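Local coordinates for protein cyanuric acid amidohydrolase (Azorhizobium caulinodans, PDB 4NQ3) that opens the s-triazine ring of cyanuric acid by hydrolysis to give carboxybiuret, a step in the breakdown of atrazine and melamine, at residues I3-R8 / V92-E97; C157-A162 / S227-L232; H253-D258 / Q339-G344. All coordinates share one frame; numbering follows the deposited sequence.

The three contacts follow one another along the chain, one in each of the three repeating units that make up the monomer: interaction 1 in the first, interaction 2 in the second, interaction 3 in the third. Each unit carries a four-stranded mixed sheet of order 1-4-2-3. Interaction 1 pairs the first and last strands of its sheet; interaction 2 joins the loops that follow strands 150-157 and 223-227; interaction 3 sets the end of strand 249-256 against the loop before strand 345-352. Their centres lie 25 to 28 Å apart and none touches another. Interaction 1 thus belongs to the sheet framework, interaction 2 to the substrate pocket and interaction 3 to a magnesium site of one threefold-repeated monomer.

Interaction 1. Residues I3-R8 / V92-E97; sequences IAKVHR and VFERAE. With SO4 (sulfate ion), chain D.
E94 and its cross-strand neighbours K5 and H7 lie on one face of an antiparallel strand pair. CB of E94 packs against the K5 backbone, 3.6 Å from K5 O. With CG anti to the backbone N (chi1 -177°) and the chain extended beyond it, the carboxylate is carried alongside the K5 side chain, which points the same way. OE1 accepts from the edge of the H7 imidazole, NE2 of H7 lying 2.9 Å from OE1 of E94; the N-H points at it at 153°, and the ring and carboxylate planes are 41° apart. OE2 forms a long, weak salt bridge of 3.3 Å with NZ of K5, which also bonds A28 O weakly, and is held more firmly by the backbone N of A30. Two basic groups thus lie close to the carboxylate, which probably favours its ionised form. Cutting this side chain back to an alanine is likely to leave H7 and K5 without the carboxylate that joins them, A30 N without its acceptor, and the imidazole without the bond that fixes its turn. On the other face V6 lies beside F93, CG2 of V6 being 3.6 Å from CD1 of F93, while the ring of F38 meets F93 edge-to-face. R95, also on this face, presents its guanidinium edge to a sulfate, probably from the crystallisation liquor, that R111 also binds. Backbone hydrogen bonds join I3 with A96, K5 with E94 and H7 with V92, each pair bonded in both directions. This is a regular antiparallel ladder, here between strand 2-10, outermost within this chain, and strand 89-97 of the first repeating unit's sheet.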
loop_
_atom_site.group_PDB
_atom_site.type_symbol
_atom_site.label_atom_id
_atom_site.label_comp_id
_atom_site.label_asym_id
_atom_site.label_seq_id
_atom_site.Cartn_x
_atom_site.Cartn_y
_atom_site.Cartn_z
ATOM N N ILE A 3 -23.514 37.885 5.323
ATOM C CA ILE A 3 -24.078 36.547 5.451
ATOM C C ILE A 3 -23.087 35.460 5.032
ATOM O O ILE A 3 -22.500 35.536 3.956
ATOM C CB ILE A 3 -25.334 36.439 4.588
ATOM C CG1 ILE A 3 -26.327 37.518 5.028
ATOM C CG2 ILE A 3 -25.901 35.024 4.617
ATOM C CD1 ILE A 3 -27.616 37.521 4.273
ATOM N N ALA A 4 -22.907 34.433 5.849
ATOM C CA ALA A 4 -22.090 33.303 5.410
ATOM C C ALA A 4 -22.919 32.357 4.554
ATOM O O ALA A 4 -24.027 31.963 4.915
ATOM C CB ALA A 4 -21.496 32.552 6.596
ATOM N N LYS A 5 -22.364 31.977 3.420
ATOM C CA LYS A 5 -23.003 31.007 2.560
ATOM C C LYS A 5 -22.006 29.863 2.388
ATOM O O LYS A 5 -20.865 30.080 1.974
ATOM C CB LYS A 5 -23.388 31.669 1.223
ATOM C CG LYS A 5 -24.808 32.254 1.192
ATOM C CD LYS A 5 -25.014 33.314 0.102
ATOM C CE LYS A 5 -25.013 32.735 -1.327
ATOM N NZ LYS A 5 -24.891 33.769 -2.437
ATOM N N VAL A 6 -22.409 28.655 2.763
ATOM C CA VAL A 6 -21.538 27.488 2.625
ATOM C C VAL A 6 -22.089 26.496 1.611
ATOM O O VAL A 6 -23.229 26.031 1.751
ATOM C CB VAL A 6 -21.347 26.787 3.965
ATOM C CG1 VAL A 6 -20.500 25.546 3.798
ATOM C CG2 VAL A 6 -20.723 27.742 4.936
ATOM N N HIS A 7 -21.284 26.157 0.609
ATOM C CA HIS A 7 -21.741 25.311 -0.502
ATOM C C HIS A 7 -20.994 23.989 -0.584
ATOM O O HIS A 7 -19.784 23.996 -0.765
ATOM C CB HIS A 7 -21.559 26.036 -1.836
ATOM C CG HIS A 7 -22.247 27.360 -1.918
ATOM N ND1 HIS A 7 -23.591 27.484 -2.206
ATOM C CD2 HIS A 7 -21.778 28.620 -1.745
ATOM C CE1 HIS A 7 -23.916 28.764 -2.211
ATOM N NE2 HIS A 7 -22.834 29.475 -1.934
ATOM N N ARG A 8 -21.690 22.861 -0.485
ATOM C CA ARG A 8 -21.005 21.573 -0.630
ATOM C C ARG A 8 -21.161 21.017 -2.062
ATOM O O ARG A 8 -22.255 20.723 -2.520
ATOM C CB ARG A 8 -21.516 20.570 0.391
ATOM C CG ARG A 8 -20.519 19.489 0.722
ATOM C CD ARG A 8 -20.938 18.674 1.978
ATOM N NE ARG A 8 -22.181 17.959 1.712
ATOM C CZ ARG A 8 -23.092 17.600 2.612
ATOM N NH1 ARG A 8 -22.949 17.856 3.908
ATOM N NH2 ARG A 8 -24.166 16.960 2.187
ATOM N N VAL A 92 -17.313 25.223 -0.334
ATOM C CA VAL A 92 -17.031 26.623 -0.656
ATOM C C VAL A 92 -17.655 27.553 0.366
ATOM O O VAL A 92 -18.846 27.460 0.645
ATOM C CB VAL A 92 -17.549 27.027 -2.032
ATOM C CG1 VAL A 92 -17.238 28.499 -2.263
ATOM C CG2 VAL A 92 -16.877 26.197 -3.103
ATOM N N PHE A 93 -16.836 28.440 0.918
ATOM C CA PHE A 93 -17.242 29.421 1.927
ATOM C C PHE A 93 -17.342 30.800 1.301
ATOM O O PHE A 93 -16.317 31.369 0.898
ATOM C CB PHE A 93 -16.230 29.452 3.067
ATOM C CG PHE A 93 -16.242 28.219 3.921
ATOM C CD1 PHE A 93 -17.155 28.088 4.962
ATOM C CD2 PHE A 93 -15.335 27.197 3.695
ATOM C CE1 PHE A 93 -17.163 26.943 5.763
ATOM C CE2 PHE A 93 -15.331 26.046 4.487
ATOM C CZ PHE A 93 -16.248 25.919 5.526
ATOM N N GLU A 94 -18.557 31.342 1.229
ATOM C CA GLU A 94 -18.812 32.615 0.564
ATOM C C GLU A 94 -19.295 33.652 1.556
ATOM O O GLU A 94 -20.018 33.324 2.469
ATOM C CB GLU A 94 -19.862 32.408 -0.531
ATOM C CG GLU A 94 -20.205 33.628 -1.377
ATOM C CD GLU A 94 -21.359 33.349 -2.342
ATOM O OE1 GLU A 94 -21.935 32.244 -2.241
ATOM O OE2 GLU A 94 -21.699 34.219 -3.188
ATOM N N ARG A 95 -18.872 34.897 1.405
ATOM C CA ARG A 95 -19.435 35.996 2.188
ATOM C C ARG A 95 -20.392 36.802 1.291
ATOM O O ARG A 95 -19.997 37.236 0.213
ATOM C CB ARG A 95 -18.313 36.891 2.734
ATOM C CG ARG A 95 -18.765 38.121 3.518
ATOM C CD ARG A 95 -17.581 38.946 4.028
ATOM N NE ARG A 95 -16.763 39.410 2.914
ATOM C CZ ARG A 95 -15.457 39.680 2.989
ATOM N NH1 ARG A 95 -14.805 39.518 4.141
ATOM N NH2 ARG A 95 -14.792 40.091 1.903
ATOM N N ALA A 96 -21.636 37.010 1.720
ATOM C CA ALA A 96 -22.600 37.771 0.924
ATOM C C ALA A 96 -23.208 38.877 1.796
ATOM O O ALA A 96 -22.943 38.903 2.989
ATOM C CB ALA A 96 -23.669 36.865 0.369
ATOM N N GLU A 97 -24.014 39.786 1.229
ATOM C CA GLU A 97 -24.564 40.906 2.017
ATOM C C GLU A 97 -26.082 40.787 2.174
ATOM O O GLU A 97 -26.798 40.597 1.200
ATOM C CB GLU A 97 -24.224 42.280 1.409
ATOM C CG GLU A 97 -22.794 42.467 0.945
ATOM C CD GLU A 97 -22.522 41.741 -0.372
ATOM O OE1 GLU A 97 -23.503 41.288 -1.006
ATOM O OE2 GLU A 97 -21.340 41.613 -0.776
HETATM S S SO4 D . -11.206 40.097 3.437
HETATM O O1 SO4 D . -10.207 41.128 3.133
HETATM O O2 SO4 D . -11.949 40.396 4.671
HETATM O O3 SO4 D . -12.138 39.997 2.306
HETATM O O4 SO4 D . -10.485 38.835 3.638
#

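Interaction 2. Residues C157-A162 / S227-L232; sequences CPLLTA and SGIELL. With BR8 (barbituric acid), chain C; SO4 (sulfate ion), chain H.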
loop_
_atom_site.group_PDB
_atom_site.type_symbol
_atom_site.label_atom_id
_atom_site.label_comp_id
_atom_site.label_asym_id
_atom_site.label_seq_id
_atom_site.Cartn_x
_atom_site.Cartn_y
_atom_site.Cartn_z
ATOM N N CYS A 157 -0.896 23.617 6.125
ATOM C CA CYS A 157 0.518 23.882 6.399
ATOM C C CYS A 157 1.426 23.029 5.529
ATOM O O CYS A 157 1.002 22.011 4.998
ATOM C CB CYS A 157 0.840 23.614 7.865
ATOM S SG CYS A 157 0.345 21.930 8.353
ATOM N N PRO A 158 2.703 23.411 5.432
ATOM C CA PRO A 158 3.638 22.741 4.530
ATOM C C PRO A 158 4.182 21.461 5.125
ATOM O O PRO A 158 3.684 21.049 6.175
ATOM C CB PRO A 158 4.745 23.786 4.341
ATOM C CG PRO A 158 4.721 24.570 5.572
ATOM C CD PRO A 158 3.281 24.643 5.996
ATOM N N LEU A 159 5.132 20.823 4.436
ATOM C CA LEU A 159 5.813 19.636 4.953
ATOM C C LEU A 159 7.206 19.583 4.357
ATOM O O LEU A 159 7.559 20.425 3.537
ATOM C CB LEU A 159 5.032 18.362 4.622
ATOM C CG LEU A 159 4.734 18.083 3.136
ATOM C CD1 LEU A 159 5.976 17.605 2.391
ATOM C CD2 LEU A 159 3.619 17.090 2.989
ATOM N N LEU A 160 7.982 18.577 4.736
ATOM C CA LEU A 160 9.325 18.410 4.189
ATOM C C LEU A 160 9.457 17.166 3.297
ATOM O O LEU A 160 8.931 16.086 3.600
ATOM C CB LEU A 160 10.353 18.327 5.318
ATOM C CG LEU A 160 10.430 19.539 6.242
ATOM C CD1 LEU A 160 11.508 19.335 7.278
ATOM C CD2 LEU A 160 10.717 20.790 5.430
ATOM N N THR A 161 10.152 17.334 2.182
ATOM C CA THR A 161 10.558 16.206 1.363
ATOM C C THR A 161 12.063 16.031 1.499
ATOM O O THR A 161 12.750 16.916 2.015
ATOM C CB THR A 161 10.220 16.410 -0.104
ATOM O OG1 THR A 161 10.985 17.522 -0.588
ATOM C CG2 THR A 161 8.716 16.670 -0.287
ATOM N N ALA A 162 12.580 14.903 1.021
ATOM C CA ALA A 162 14.017 14.669 1.061
ATOM C C ALA A 162 14.762 15.859 0.442
ATOM O O ALA A 162 15.721 16.373 1.034
ATOM C CB ALA A 162 14.364 13.367 0.342
ATOM N N SER A 227 -1.650 19.117 6.403
ATOM C CA SER A 227 -0.346 19.379 5.814
ATOM C C SER A 227 -0.373 18.980 4.329
ATOM O O SER A 227 -1.166 18.145 3.928
ATOM C CB SER A 227 0.733 18.624 6.597
ATOM O OG SER A 227 2.046 18.953 6.178
ATOM N N GLY A 228 0.465 19.589 3.502
ATOM C CA GLY A 228 0.466 19.253 2.098
ATOM C C GLY A 228 1.759 19.618 1.405
ATOM O O GLY A 228 2.455 20.542 1.799
ATOM N N ILE A 229 2.086 18.883 0.356
ATOM C CA ILE A 229 3.333 19.110 -0.357
ATOM C C ILE A 229 3.254 20.325 -1.263
ATOM O O ILE A 229 4.282 20.817 -1.733
ATOM C CB ILE A 229 3.725 17.869 -1.196
ATOM C CG1 ILE A 229 5.143 17.995 -1.735
ATOM C CG2 ILE A 229 2.758 17.658 -2.329
ATOM C CD1 ILE A 229 5.629 16.687 -2.331
ATOM N N GLU A 230 2.041 20.825 -1.487
ATOM C CA GLU A 230 1.808 21.813 -2.546
ATOM C C GLU A 230 1.874 23.283 -2.139
ATOM O O GLU A 230 1.527 24.144 -2.936
ATOM C CB GLU A 230 0.438 21.578 -3.187
ATOM C CG GLU A 230 -0.775 21.770 -2.258
ATOM C CD GLU A 230 -1.029 20.515 -1.408
ATOM O OE1 GLU A 230 -0.357 19.497 -1.690
ATOM O OE2 GLU A 230 -1.922 20.514 -0.517
ATOM N N LEU A 231 2.257 23.599 -0.910
ATOM C CA LEU A 231 2.409 25.008 -0.572
ATOM C C LEU A 231 3.625 25.220 0.317
ATOM O O LEU A 231 4.012 24.313 1.036
ATOM C CB LEU A 231 1.143 25.530 0.111
ATOM C CG LEU A 231 0.903 25.243 1.601
ATOM C CD1 LEU A 231 -0.222 26.103 2.090
ATOM C CD2 LEU A 231 0.558 23.824 1.841
ATOM N N LEU A 232 4.209 26.411 0.305
ATOM C CA LEU A 232 5.361 26.651 1.164
ATOM C C LEU A 232 5.016 27.462 2.408
ATOM O O LEU A 232 5.808 27.504 3.356
ATOM C CB LEU A 232 6.477 27.341 0.388
ATOM C CG LEU A 232 7.002 26.465 -0.744
ATOM C CD1 LEU A 232 8.120 27.195 -1.430
ATOM C CD2 LEU A 232 7.448 25.071 -0.228
HETATM N N1 BR8 C . -2.930 16.168 4.858
HETATM C C2 BR8 C . -3.874 15.663 4.033
HETATM O O2 BR8 C . -3.719 15.797 2.834
HETATM N N3 BR8 C . -4.962 15.011 4.540
HETATM C C4 BR8 C . -5.145 14.835 5.936
HETATM O O4 BR8 C . -6.132 14.238 6.353
HETATM C C5 BR8 C . -4.173 15.395 6.976
HETATM C C6 BR8 C . -3.024 16.073 6.244
HETATM O O8 BR8 C . -2.123 16.562 6.888
HETATM S S SO4 H . 9.949 19.067 -3.846
HETATM O O1 SO4 H . 9.166 19.624 -4.956
HETATM O O2 SO4 H . 10.524 17.748 -4.161
HETATM O O3 SO4 H . 9.010 18.954 -2.737
HETATM O O4 SO4 H . 11.037 19.979 -3.465
HETATM O O HOH W 1 4.578 21.938 1.617
#
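The carbonyl oxygen of P158 is gripped by two serine hydroxyls, S227 from across the contact and S187 from helix 180-199. OG of S227 lies 2.7 Å from O of P158 and approaches above the carbonyl plane; chi1 of -173° turns the hydroxyl away from the S227 nitrogen and toward that carbonyl. Next to this bond, G228 N donates to C157 O at 2.9 Å, fastening the single parallel bridge between C157 and S227. A water then ties the loops together, accepting from L159 N and donating to G228 O and L231 O. CD2 of L159 packs on the G228 peptide, 3.5 Å from C of G228, and CG2 of T161 meets CD1 of I229 at 3.7 Å. The S227 backbone faces the bound barbituric acid, its N donating to O8 of the ligand at 2.6 Å while its O accepts from N1 of the ligand at 2.8 Å. The work is therefore divided: the hydroxyl of S227 anchors the loop, and its peptide groups recognise the ring amide beside the nucleophile S226, an arrangement consistent with polarising a substrate carbonyl.

Interaction 3. Residues H253-D258 / Q339-G344; sequences HGVMAD and QGPDGG. With MG (magnesium ion), chain K.
P341 meets V255 with its ring while its carbonyl binds magnesium. CD of P341 lies against CG1 of V255 (3.3 Å), the methyl branch that stands anti to the backbone N (chi1 178°); the same methyl approaches CA of G340. The CG corner of the proline ring lies 3.9 Å from O of M256, a selenomethionine, and equally far from A257 O. Within the loop, main-chain oxygens bind the magnesium ion: O of Q339 is nearest at 2.4 Å, with P341 O and G344 O slightly farther. E287, G336 and G340 also belong to the site. A type II turn from P341 to G344, closed by G344 N donating to P341 O at 2.9 Å, brings two of these oxygens to the same ion. G343 takes the third place of this turn with a positive phi of 97°, and its N donates to OE1 of E287, which probably helps to place that carboxylate. Where the strand passes the turn, CA of G344 comes 3.1 Å from O of M256, and a CB on G344 would collide with that carbonyl. CA-H groups face carbonyls here in both directions, since CA of D258 also lies 3.4 Å from O of G343. Farther out, R295 holds the D258 carboxylate and R290 that of D342. Strand 249-256 is an outermost strand of its sheet within this chain, bonded through G254 and M256 to strand 345-352; the magnesium loop leads from strand 331-334 into that neighbour, and Q339 packs its side chain on helix 180-199.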
loop_
_atom_site.group_PDB
_atom_site.type_symbol
_atom_site.label_atom_id
_atom_site.label_comp_id
_atom_site.label_asym_id
_atom_site.label_seq_id
_atom_site.Cartn_x
_atom_site.Cartn_y
_atom_site.Cartn_z
ATOM N N HIS A 253 -19.356 23.115 17.923
ATOM C CA HIS A 253 -18.199 22.214 17.905
ATOM C C HIS A 253 -18.048 21.484 19.221
ATOM O O HIS A 253 -18.603 21.899 20.236
ATOM C CB HIS A 253 -16.899 22.972 17.636
ATOM C CG HIS A 253 -16.293 23.552 18.874
ATOM N ND1 HIS A 253 -16.731 24.735 19.435
ATOM C CD2 HIS A 253 -15.301 23.096 19.679
ATOM C CE1 HIS A 253 -16.025 24.991 20.525
ATOM N NE2 HIS A 253 -15.151 24.012 20.696
ATOM N N GLY A 254 -17.218 20.445 19.209
ATOM C CA GLY A 254 -16.923 19.665 20.396
ATOM C C GLY A 254 -15.641 18.882 20.196
ATOM O O GLY A 254 -15.066 18.905 19.107
ATOM N N VAL A 255 -15.179 18.199 21.240
ATOM C CA VAL A 255 -13.956 17.421 21.129
ATOM C C VAL A 255 -14.218 15.946 21.319
ATOM O O VAL A 255 -14.693 15.538 22.352
ATOM C CB VAL A 255 -12.920 17.859 22.155
ATOM C CG1 VAL A 255 -11.664 16.996 22.038
ATOM C CG2 VAL A 255 -12.577 19.316 21.950
HETATM N N MSE A 256 -13.910 15.140 20.319
HETATM C CA MSE A 256 -13.983 13.705 20.487
HETATM C C MSE A 256 -12.873 13.231 21.420
HETATM O O MSE A 256 -11.689 13.485 21.166
HETATM C CB MSE A 256 -13.868 13.011 19.146
HETATM C CG MSE A 256 -14.982 13.343 18.186
HETATM SE SE MSE A 256 -14.669 12.431 16.468
HETATM C CE MSE A 256 -15.231 10.611 17.015
ATOM N N ALA A 257 -13.261 12.542 22.492
ATOM C CA ALA A 257 -12.315 12.054 23.486
ATOM C C ALA A 257 -11.435 10.970 22.869
ATOM O O ALA A 257 -10.231 10.877 23.152
ATOM C CB ALA A 257 -13.047 11.539 24.676
ATOM N N ASP A 258 -12.050 10.151 22.021
ATOM C CA ASP A 258 -11.309 9.186 21.214
ATOM C C ASP A 258 -12.017 8.929 19.869
ATOM O O ASP A 258 -12.983 9.618 19.512
ATOM C CB ASP A 258 -11.088 7.879 21.977
ATOM C CG ASP A 258 -12.368 7.281 22.505
ATOM O OD1 ASP A 258 -13.421 7.457 21.852
ATOM O OD2 ASP A 258 -12.316 6.635 23.583
ATOM N N GLN A 339 -4.301 18.665 18.551
ATOM C CA GLN A 339 -5.666 18.979 18.149
ATOM C C GLN A 339 -6.619 18.082 18.912
ATOM O O GLN A 339 -6.902 16.963 18.506
ATOM C CB GLN A 339 -5.816 18.820 16.647
ATOM C CG GLN A 339 -4.748 19.617 15.926
ATOM C CD GLN A 339 -4.498 19.128 14.514
ATOM O OE1 GLN A 339 -5.384 19.155 13.656
ATOM N NE2 GLN A 339 -3.286 18.659 14.269
ATOM N N GLY A 340 -7.079 18.549 20.059
ATOM C CA GLY A 340 -7.803 17.661 20.949
ATOM C C GLY A 340 -6.778 16.820 21.675
ATOM O O GLY A 340 -5.586 16.921 21.398
ATOM N N PRO A 341 -7.235 15.994 22.613
ATOM C CA PRO A 341 -6.427 15.055 23.403
ATOM C C PRO A 341 -5.745 13.994 22.554
ATOM O O PRO A 341 -6.127 13.807 21.401
ATOM C CB PRO A 341 -7.455 14.403 24.300
ATOM C CG PRO A 341 -8.746 14.515 23.539
ATOM C CD PRO A 341 -8.670 15.871 22.908
ATOM N N ASP A 342 -4.758 13.291 23.101
ATOM C CA ASP A 342 -4.150 12.215 22.319
ATOM C C ASP A 342 -5.188 11.145 21.966
ATOM O O ASP A 342 -5.795 10.522 22.854
ATOM C CB ASP A 342 -2.979 11.560 23.056
ATOM C CG ASP A 342 -2.408 10.362 22.288
ATOM O OD1 ASP A 342 -1.669 10.576 21.295
ATOM O OD2 ASP A 342 -2.709 9.201 22.679
ATOM N N GLY A 343 -5.376 10.923 20.667
ATOM C CA GLY A 343 -6.319 9.923 20.221
ATOM C C GLY A 343 -7.653 10.550 19.877
ATOM O O GLY A 343 -8.533 9.892 19.318
ATOM N N GLY A 344 -7.823 11.819 20.217
ATOM C CA GLY A 344 -9.055 12.501 19.869
ATOM C C GLY A 344 -8.845 13.617 18.851
ATOM O O GLY A 344 -7.812 13.702 18.165
HETATM MG MG MG K . -5.789 14.967 19.187
#